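Long-range contacts in phosphatidylserine synthase (Haemophilus influenzae, PDB 3HSI), which belongs to the phospholipase D superfamily, whose members are built on alpha/beta domains with a mixed beta sheet at the core: residues Phe321-Leu330 / Pro437-Phe445; Leu351-Gly359 / Ile415-Lys423. All coordinates share one frame; numbering follows the deposited sequence.

Going from the N terminus, the chain enters interaction 1 at Phe321-Leu330, which runs into helix 327-341, and then interaction 2 at Leu351-Gly359, on strand 351-356. From the end of helix 405-415 the chain returns beside that strand as Ile415-Lys423, closing the shorter loop. Pro437-Phe445, on helix 436-447, closes the longer one against Phe321-Leu330, so interaction 2 lies wholly within the loop of interaction 1 and the two do not cross. Interaction 2 adds strand 419-421 to a mixed sheet; interaction 1 holds a C-terminal helix to the start of helix 327-341. Their centres are 24 Å apart and their nearest atoms about 9 Å.

Interaction 1: residues Phe321-Leu330 / Pro437-Phe445; sequences FKMAGALPYL and PVQKLLKKF
Phe321 to Leu330 passes from a loop through a 3-10 segment, residues 323-326, into a helix, and the backbones come nearest at Ala326 and Val438, whose CA atoms are 5.4 Å apart. No hydrogen bond links the two segments, so the contact rests on apolar packing. Val438 divides its two methyls between two rings. CG1 lies over one face of Tyr329, displaced toward the rim and 4.0 Å from the ring centroid, a CH-pi contact 26° off the ring normal. CG2 approaches Phe321 obliquely and reaches CE1 at 3.5 Å. Phe321 CG stands anti to its own backbone N (chi1 -178°), a setting that carries the ring to the helix, where Pro437 CB also meets it obliquely, 3.7 Å from Phe321 CD2. Leu441 makes its close contacts through CD2, which touches Met323 CG at 3.6 Å and Ala326 CB at 3.7 Å, and lies at the edge of the Phe321 ring. Leu441 CD2 is thus gathered among Met323, Ala326 and Phe321, and Ala326 CB itself meets the Phe321 ring at its edge, in plane. Farther along, Leu442 spreads its two methyls over neighbouring residues: CD2 packs on Leu330 CB at 3.8 Å, while CD1 faces Tyr329 CB. The selenomethionine Met323 bends at chi3 (60°), and its CE approaches Phe445 CZ at 4.1 Å. The cluster continues beyond both segments. Tyr434 meets the Tyr329 ring edge-to-face, and Val454 on helix 450-457 packs against Leu330 and Phe445. Met323 and Phe445 also touch Phe445 and Met323, respectively, of the second subunit, which places this join between helix 436-447 and the start of helix 327-341 at the dimer interface.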
loop_
_atom_site.group_PDB
_atom_site.type_symbol
_atom_site.label_atom_id
_atom_site.label_comp_id
_atom_site.label_asym_id
_atom_site.label_seq_id
_atom_site.Cartn_x
_atom_site.Cartn_y
_atom_site.Cartn_z
ATOM N N PHE C 321 24.400 1.025 16.985
ATOM C CA PHE C 321 23.633 0.887 15.748
ATOM C C PHE C 321 22.167 0.476 15.977
ATOM O O PHE C 321 21.882 -0.439 16.746
ATOM C CB PHE C 321 24.318 -0.110 14.800
ATOM C CG PHE C 321 23.614 -0.268 13.482
ATOM C CD1 PHE C 321 23.709 0.725 12.502
ATOM C CD2 PHE C 321 22.826 -1.395 13.226
ATOM C CE1 PHE C 321 23.044 0.586 11.279
ATOM C CE2 PHE C 321 22.157 -1.546 12.007
ATOM C CZ PHE C 321 22.271 -0.560 11.030
ATOM N N LYS C 322 21.258 1.177 15.298
ATOM C CA LYS C 322 19.851 0.785 15.182
ATOM C C LYS C 322 19.514 0.501 13.704
ATOM O O LYS C 322 20.179 1.036 12.790
ATOM C CB LYS C 322 18.938 1.877 15.750
HETATM N N MSE C 323 18.493 -0.330 13.475
HETATM C CA MSE C 323 18.110 -0.771 12.125
HETATM C C MSE C 323 17.913 0.355 11.127
HETATM O O MSE C 323 18.396 0.267 10.006
HETATM C CB MSE C 323 16.851 -1.642 12.149
HETATM C CG MSE C 323 17.104 -3.087 11.917
HETATM SE SE MSE C 323 15.430 -4.135 11.854
HETATM C CE MSE C 323 14.516 -3.283 10.374
ATOM N N ALA C 324 17.225 1.413 11.528
ATOM C CA ALA C 324 16.940 2.518 10.608
ATOM C C ALA C 324 18.218 3.185 10.085
ATOM O O ALA C 324 18.206 3.872 9.079
ATOM C CB ALA C 324 16.032 3.546 11.261
ATOM N N GLY C 325 19.319 2.952 10.778
ATOM C CA GLY C 325 20.594 3.563 10.436
ATOM C C GLY C 325 21.201 2.902 9.221
ATOM O O GLY C 325 22.254 3.313 8.765
ATOM N N ALA C 326 20.540 1.870 8.699
ATOM C CA ALA C 326 20.981 1.262 7.459
ATOM C C ALA C 326 20.376 1.996 6.247
ATOM O O ALA C 326 20.878 1.871 5.133
ATOM C CB ALA C 326 20.632 -0.219 7.433
ATOM N N LEU C 327 19.312 2.767 6.464
ATOM C CA LEU C 327 18.630 3.411 5.352
ATOM C C LEU C 327 19.519 4.294 4.493
ATOM O O LEU C 327 19.502 4.136 3.269
ATOM C CB LEU C 327 17.358 4.179 5.773
ATOM C CG LEU C 327 16.163 3.385 6.321
ATOM C CD1 LEU C 327 15.008 4.316 6.662
ATOM C CD2 LEU C 327 15.691 2.302 5.364
ATOM N N PRO C 328 20.298 5.220 5.100
ATOM C CA PRO C 328 21.195 6.048 4.224
ATOM C C PRO C 328 22.177 5.224 3.339
ATOM O O PRO C 328 22.595 5.664 2.254
ATOM C CB PRO C 328 21.974 6.938 5.210
ATOM C CG PRO C 328 21.407 6.679 6.584
ATOM C CD PRO C 328 20.501 5.476 6.543
ATOM N N TYR C 329 22.521 4.030 3.798
ATOM C CA TYR C 329 23.416 3.143 3.062
ATOM C C TYR C 329 22.721 2.429 1.936
ATOM O O TYR C 329 23.329 2.186 0.871
ATOM C CB TYR C 329 24.000 2.099 4.000
ATOM C CG TYR C 329 24.968 2.644 5.026
ATOM C CD1 TYR C 329 26.333 2.633 4.782
ATOM C CD2 TYR C 329 24.517 3.159 6.247
ATOM C CE1 TYR C 329 27.255 3.097 5.738
ATOM C CE2 TYR C 329 25.425 3.646 7.201
ATOM C CZ TYR C 329 26.788 3.592 6.932
ATOM O OH TYR C 329 27.689 4.074 7.838
ATOM N N LEU C 330 21.475 2.024 2.196
ATOM C CA LEU C 330 20.616 1.535 1.138
ATOM C C LEU C 330 20.502 2.557 -0.023
ATOM O O LEU C 330 20.684 2.193 -1.193
ATOM C CB LEU C 330 19.234 1.146 1.683
ATOM C CG LEU C 330 18.220 0.607 0.653
ATOM C CD1 LEU C 330 18.740 -0.621 -0.123
ATOM C CD2 LEU C 330 16.883 0.277 1.311
ATOM N N PRO C 437 27.392 -4.248 10.909
ATOM C CA PRO C 437 25.953 -4.510 11.084
ATOM C C PRO C 437 25.099 -4.016 9.909
ATOM O O PRO C 437 24.047 -4.597 9.622
ATOM C CB PRO C 437 25.589 -3.752 12.374
ATOM C CG PRO C 437 26.709 -2.880 12.690
ATOM C CD PRO C 437 27.914 -3.301 11.918
ATOM N N VAL C 438 25.550 -2.958 9.239
ATOM C CA VAL C 438 24.876 -2.469 8.031
ATOM C C VAL C 438 25.020 -3.509 6.911
ATOM O O VAL C 438 24.045 -3.853 6.240
ATOM C CB VAL C 438 25.483 -1.139 7.572
ATOM C CG1 VAL C 438 25.092 -0.829 6.151
ATOM C CG2 VAL C 438 25.102 -0.035 8.531
ATOM N N GLN C 439 26.245 -3.977 6.714
ATOM C CA GLN C 439 26.533 -5.038 5.749
ATOM C C GLN C 439 25.592 -6.222 5.924
ATOM O O GLN C 439 25.002 -6.683 4.955
ATOM C CB GLN C 439 27.991 -5.515 5.850
ATOM C CG GLN C 439 28.999 -4.434 5.560
ATOM C CD GLN C 439 30.400 -4.983 5.324
ATOM O OE1 GLN C 439 31.389 -4.371 5.714
ATOM N NE2 GLN C 439 30.484 -6.133 4.678
ATOM N N LYS C 440 25.451 -6.684 7.166
ATOM C CA LYS C 440 24.632 -7.852 7.483
ATOM C C LYS C 440 23.205 -7.575 7.048
ATOM O O LYS C 440 22.569 -8.378 6.364
ATOM C CB LYS C 440 24.623 -8.098 8.987
ATOM C CG LYS C 440 25.795 -8.898 9.551
ATOM C CD LYS C 440 25.469 -9.336 10.993
ATOM C CE LYS C 440 26.658 -10.034 11.657
ATOM N NZ LYS C 440 27.922 -9.198 11.552
ATOM N N LEU C 441 22.721 -6.411 7.461
ATOM C CA LEU C 441 21.355 -6.025 7.240
ATOM C C LEU C 441 21.047 -5.936 5.752
ATOM O O LEU C 441 20.067 -6.529 5.295
ATOM C CB LEU C 441 21.082 -4.694 7.939
ATOM C CG LEU C 441 19.634 -4.344 8.263
ATOM C CD1 LEU C 441 18.890 -5.560 8.785
ATOM C CD2 LEU C 441 19.638 -3.237 9.312
ATOM N N LEU C 442 21.892 -5.219 5.004
ATOM C CA LEU C 442 21.650 -4.994 3.582
ATOM C C LEU C 442 21.660 -6.321 2.809
ATOM O O LEU C 442 20.832 -6.534 1.924
ATOM C CB LEU C 442 22.642 -3.991 2.985
ATOM C CG LEU C 442 22.511 -2.511 3.400
ATOM C CD1 LEU C 442 23.678 -1.695 2.840
ATOM C CD2 LEU C 442 21.161 -1.861 3.010
ATOM N N LYS C 443 22.579 -7.212 3.179
ATOM C CA LYS C 443 22.642 -8.550 2.603
ATOM C C LYS C 443 21.382 -9.330 2.879
ATOM O O LYS C 443 20.847 -9.969 1.983
ATOM C CB LYS C 443 23.844 -9.323 3.146
ATOM C CG LYS C 443 25.032 -9.255 2.248
ATOM C CD LYS C 443 26.293 -9.109 3.052
ATOM C CE LYS C 443 27.525 -9.010 2.149
ATOM N NZ LYS C 443 28.593 -8.136 2.778
ATOM N N LYS C 444 20.921 -9.289 4.128
ATOM C CA LYS C 444 19.707 -9.988 4.524
ATOM C C LYS C 444 18.486 -9.508 3.712
ATOM O O LYS C 444 17.722 -10.317 3.155
ATOM C CB LYS C 444 19.461 -9.782 6.026
ATOM C CG LYS C 444 20.122 -10.809 6.952
ATOM C CD LYS C 444 20.113 -10.377 8.434
ATOM C CE LYS C 444 19.055 -9.306 8.726
ATOM N NZ LYS C 444 18.602 -9.294 10.154
ATOM N N PHE C 445 18.322 -8.191 3.639
ATOM C CA PHE C 445 17.220 -7.599 2.911
ATOM C C PHE C 445 17.280 -7.896 1.412
ATOM O O PHE C 445 16.296 -8.392 0.848
ATOM C CB PHE C 445 17.133 -6.109 3.198
ATOM C CG PHE C 445 16.391 -5.794 4.459
ATOM C CD1 PHE C 445 15.331 -4.886 4.449
ATOM C CD2 PHE C 445 16.723 -6.422 5.656
ATOM C CE1 PHE C 445 14.626 -4.605 5.632
ATOM C CE2 PHE C 445 16.031 -6.163 6.826
ATOM C CZ PHE C 445 14.983 -5.251 6.828
#

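Interaction 2: residues Leu351-Gly359 / Ile415-Lys423; sequences LVVRLWRDG and IRQHTKVLK
Arg354 CG lies beside the backbone N (chi1 -87°) and its chain runs extended to NE, bringing the guanidinium alongside Thr419, whose chi1 of 67° turns OG1 to meet it. Arg354 NH1 donates to Thr419 OG1 at 2.8 Å, with the oxygen near the guanidinium plane but an N-H...O angle of 141°, well short of straight. Thr419 OG1 in turn donates to Arg416 O. The guanidinium is sandwiched between Arg416 CD, over the centre of one face, and Val421 CG2, 3.8 Å from Arg354 CZ, over the opposite one. Although Arg354 and Arg416 lie close, both form salt bridges with Glu302, which probably offsets their like charges. At the other end, His418 CB sits over the five-membered ring of Trp356, 3.8 Å from its centroid, while the Asp358 carboxylate stacks on the imidazole with the planes parallel; Asp358 OD2 takes its hydrogen bond from outside the segments, with Tyr170 OH. One water joins Trp356 NE1, Ile415 O and His418 N. The backbones pair antiparallel: Leu355 N binds Lys420 O at 2.9 Å and Lys420 N returns the bond to Leu355 O, while Arg354-Val421 and Trp356-Thr419 are non-hydrogen-bonded pairs. Strand 351-356 pairs in parallel with strand 300-306 on its other side, which places it between a parallel and an antiparallel neighbour in the mixed sheet of a PLD-like alpha/beta domain.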
loop_
_atom_site.group_PDB
_atom_site.type_symbol
_atom_site.label_atom_id
_atom_site.label_comp_id
_atom_site.label_asym_id
_atom_site.label_seq_id
_atom_site.Cartn_x
_atom_site.Cartn_y
_atom_site.Cartn_z
ATOM N N LEU C 351 25.724 13.735 -17.266
ATOM C CA LEU C 351 25.046 13.572 -15.981
ATOM C C LEU C 351 25.961 14.093 -14.902
ATOM O O LEU C 351 27.129 13.711 -14.824
ATOM C CB LEU C 351 24.716 12.097 -15.716
ATOM C CG LEU C 351 24.249 11.634 -14.327
ATOM C CD1 LEU C 351 22.901 12.258 -13.927
ATOM C CD2 LEU C 351 24.070 10.114 -14.311
ATOM N N VAL C 352 25.425 14.987 -14.090
ATOM C CA VAL C 352 26.134 15.561 -12.966
ATOM C C VAL C 352 25.452 15.067 -11.690
ATOM O O VAL C 352 24.243 15.220 -11.516
ATOM C CB VAL C 352 26.145 17.117 -13.030
ATOM C CG1 VAL C 352 26.678 17.730 -11.708
ATOM C CG2 VAL C 352 27.048 17.585 -14.204
ATOM N N VAL C 353 26.222 14.446 -10.814
ATOM C CA VAL C 353 25.674 13.960 -9.570
ATOM C C VAL C 353 26.408 14.732 -8.511
ATOM O O VAL C 353 27.632 14.718 -8.487
ATOM C CB VAL C 353 25.869 12.429 -9.409
ATOM C CG1 VAL C 353 25.515 11.970 -7.970
ATOM C CG2 VAL C 353 25.007 11.686 -10.415
ATOM N N ARG C 354 25.673 15.424 -7.658
ATOM C CA ARG C 354 26.302 16.200 -6.611
ATOM C C ARG C 354 25.894 15.687 -5.261
ATOM O O ARG C 354 24.720 15.388 -5.046
ATOM C CB ARG C 354 25.860 17.651 -6.688
ATOM C CG ARG C 354 26.683 18.466 -7.592
ATOM C CD ARG C 354 25.927 19.727 -7.792
ATOM N NE ARG C 354 26.531 20.532 -8.830
ATOM C CZ ARG C 354 27.583 21.316 -8.660
ATOM N NH1 ARG C 354 28.203 21.410 -7.479
ATOM N NH2 ARG C 354 28.011 22.013 -9.691
ATOM N N LEU C 355 26.858 15.584 -4.359
ATOM C CA LEU C 355 26.577 15.149 -3.006
ATOM C C LEU C 355 26.749 16.315 -2.032
ATOM O O LEU C 355 27.829 16.938 -1.980
ATOM C CB LEU C 355 27.505 14.016 -2.600
ATOM C CG LEU C 355 27.343 12.649 -3.291
ATOM C CD1 LEU C 355 28.380 11.715 -2.714
ATOM C CD2 LEU C 355 25.970 12.068 -3.070
ATOM N N TRP C 356 25.695 16.571 -1.254
ATOM C CA TRP C 356 25.698 17.658 -0.280
ATOM C C TRP C 356 26.158 17.130 1.061
ATOM O O TRP C 356 25.734 16.047 1.492
ATOM C CB TRP C 356 24.290 18.275 -0.149
ATOM C CG TRP C 356 24.192 19.543 0.692
ATOM C CD1 TRP C 356 24.207 20.845 0.229
ATOM C CD2 TRP C 356 23.996 19.628 2.127
ATOM N NE1 TRP C 356 24.044 21.723 1.293
ATOM C CE2 TRP C 356 23.936 21.013 2.461
ATOM C CE3 TRP C 356 23.937 18.673 3.162
ATOM C CZ2 TRP C 356 23.770 21.470 3.784
ATOM C CZ3 TRP C 356 23.778 19.107 4.473
ATOM C CH2 TRP C 356 23.682 20.523 4.776
ATOM N N ARG C 357 27.006 17.912 1.719
ATOM C CA ARG C 357 27.501 17.566 3.032
ATOM C C ARG C 357 28.029 18.824 3.742
ATOM O O ARG C 357 28.750 19.587 3.155
ATOM C CB ARG C 357 28.627 16.558 2.896
ATOM C CG ARG C 357 29.087 16.020 4.250
ATOM C CD ARG C 357 30.170 14.988 4.095
ATOM N NE ARG C 357 30.463 14.501 5.430
ATOM C CZ ARG C 357 31.177 13.429 5.745
ATOM N NH1 ARG C 357 31.726 12.665 4.804
ATOM N NH2 ARG C 357 31.334 13.131 7.039
ATOM N N ASP C 358 27.657 19.006 5.003
ATOM C CA ASP C 358 28.107 20.137 5.816
ATOM C C ASP C 358 28.163 19.697 7.289
ATOM O O ASP C 358 27.205 19.872 8.047
ATOM C CB ASP C 358 27.153 21.321 5.642
ATOM C CG ASP C 358 27.496 22.498 6.560
ATOM O OD1 ASP C 358 28.676 22.636 6.939
ATOM O OD2 ASP C 358 26.572 23.271 6.911
ATOM N N GLY C 359 29.271 19.083 7.684
ATOM C CA GLY C 359 29.415 18.604 9.075
ATOM C C GLY C 359 28.355 17.547 9.368
ATOM O O GLY C 359 28.172 16.595 8.587
ATOM N N ILE C 415 22.660 26.519 -3.092
ATOM C CA ILE C 415 22.454 25.092 -2.886
ATOM C C ILE C 415 23.730 24.282 -3.129
ATOM O O ILE C 415 24.091 23.444 -2.294
ATOM C CB ILE C 415 21.275 24.551 -3.710
ATOM C CG1 ILE C 415 19.967 25.033 -3.104
ATOM C CG2 ILE C 415 21.258 23.001 -3.709
ATOM C CD1 ILE C 415 18.790 24.973 -4.066
ATOM N N ARG C 416 24.449 24.587 -4.218
ATOM C CA ARG C 416 25.637 23.828 -4.617
ATOM C C ARG C 416 26.857 24.047 -3.726
ATOM O O ARG C 416 27.852 23.307 -3.861
ATOM C CB ARG C 416 26.002 24.185 -6.054
ATOM C CG ARG C 416 25.004 23.629 -7.073
ATOM C CD ARG C 416 25.446 23.979 -8.480
ATOM N NE ARG C 416 24.464 23.573 -9.475
ATOM C CZ ARG C 416 23.843 24.407 -10.315
ATOM N NH1 ARG C 416 24.081 25.721 -10.273
ATOM N NH2 ARG C 416 22.948 23.921 -11.177
ATOM N N GLN C 417 26.790 25.054 -2.830
ATOM C CA GLN C 417 27.964 25.451 -2.031
ATOM C C GLN C 417 28.569 24.304 -1.243
ATOM O O GLN C 417 29.785 24.153 -1.234
ATOM C CB GLN C 417 27.689 26.619 -1.064
ATOM C CG GLN C 417 27.490 27.986 -1.723
ATOM C CD GLN C 417 28.749 28.460 -2.449
ATOM O OE1 GLN C 417 29.872 28.087 -2.094
ATOM N NE2 GLN C 417 28.558 29.250 -3.500
ATOM N N HIS C 418 27.734 23.532 -0.554
ATOM C CA HIS C 418 28.230 22.421 0.262
ATOM C C HIS C 418 28.198 21.094 -0.470
ATOM O O HIS C 418 28.126 20.052 0.179
ATOM C CB HIS C 418 27.460 22.326 1.574
ATOM C CG HIS C 418 27.643 23.511 2.463
ATOM N ND1 HIS C 418 28.866 23.855 2.992
ATOM C CD2 HIS C 418 26.765 24.436 2.921
ATOM C CE1 HIS C 418 28.738 24.933 3.746
ATOM N NE2 HIS C 418 27.468 25.297 3.733
ATOM N N THR C 419 28.262 21.131 -1.812
ATOM C CA THR C 419 28.249 19.911 -2.635
ATOM C C THR C 419 29.581 19.620 -3.299
ATOM O O THR C 419 30.386 20.508 -3.512
ATOM C CB THR C 419 27.248 19.974 -3.817
ATOM O OG1 THR C 419 27.694 20.975 -4.749
ATOM C CG2 THR C 419 25.819 20.246 -3.331
ATOM N N LYS C 420 29.784 18.362 -3.670
ATOM C CA LYS C 420 30.888 18.018 -4.540
ATOM C C LYS C 420 30.341 17.205 -5.692
ATOM O O LYS C 420 29.413 16.397 -5.516
ATOM C CB LYS C 420 31.930 17.192 -3.781
ATOM C CG LYS C 420 32.425 17.851 -2.503
ATOM C CD LYS C 420 33.528 17.017 -1.869
ATOM C CE LYS C 420 33.780 17.481 -0.448
ATOM N NZ LYS C 420 35.210 17.332 -0.131
ATOM N N VAL C 421 30.935 17.398 -6.855
ATOM C CA VAL C 421 30.553 16.683 -8.032
ATOM C C VAL C 421 31.224 15.305 -7.934
ATOM O O VAL C 421 32.437 15.185 -7.768
ATOM C CB VAL C 421 30.987 17.460 -9.323
ATOM C CG1 VAL C 421 30.872 16.590 -10.597
ATOM C CG2 VAL C 421 30.161 18.713 -9.485
ATOM N N LEU C 422 30.430 14.265 -8.001
ATOM C CA LEU C 422 30.989 12.923 -8.010
ATOM C C LEU C 422 31.670 12.692 -9.360
ATOM O O LEU C 422 31.044 12.859 -10.402
ATOM C CB LEU C 422 29.874 11.920 -7.779
ATOM C CG LEU C 422 30.359 10.587 -7.212
ATOM C CD1 LEU C 422 30.852 10.762 -5.744
ATOM C CD2 LEU C 422 29.248 9.554 -7.317
ATOM N N LYS C 423 32.950 12.348 -9.356
ATOM C CA LYS C 423 33.639 12.103 -10.613
ATOM C C LYS C 423 33.512 10.675 -11.137
ATOM O O LYS C 423 33.674 10.437 -12.331
ATOM C CB LYS C 423 35.129 12.508 -10.513
HETATM O O HOH W 1 28.810 13.603 -11.697
HETATM O O HOH W 2 24.862 24.061 0.066
#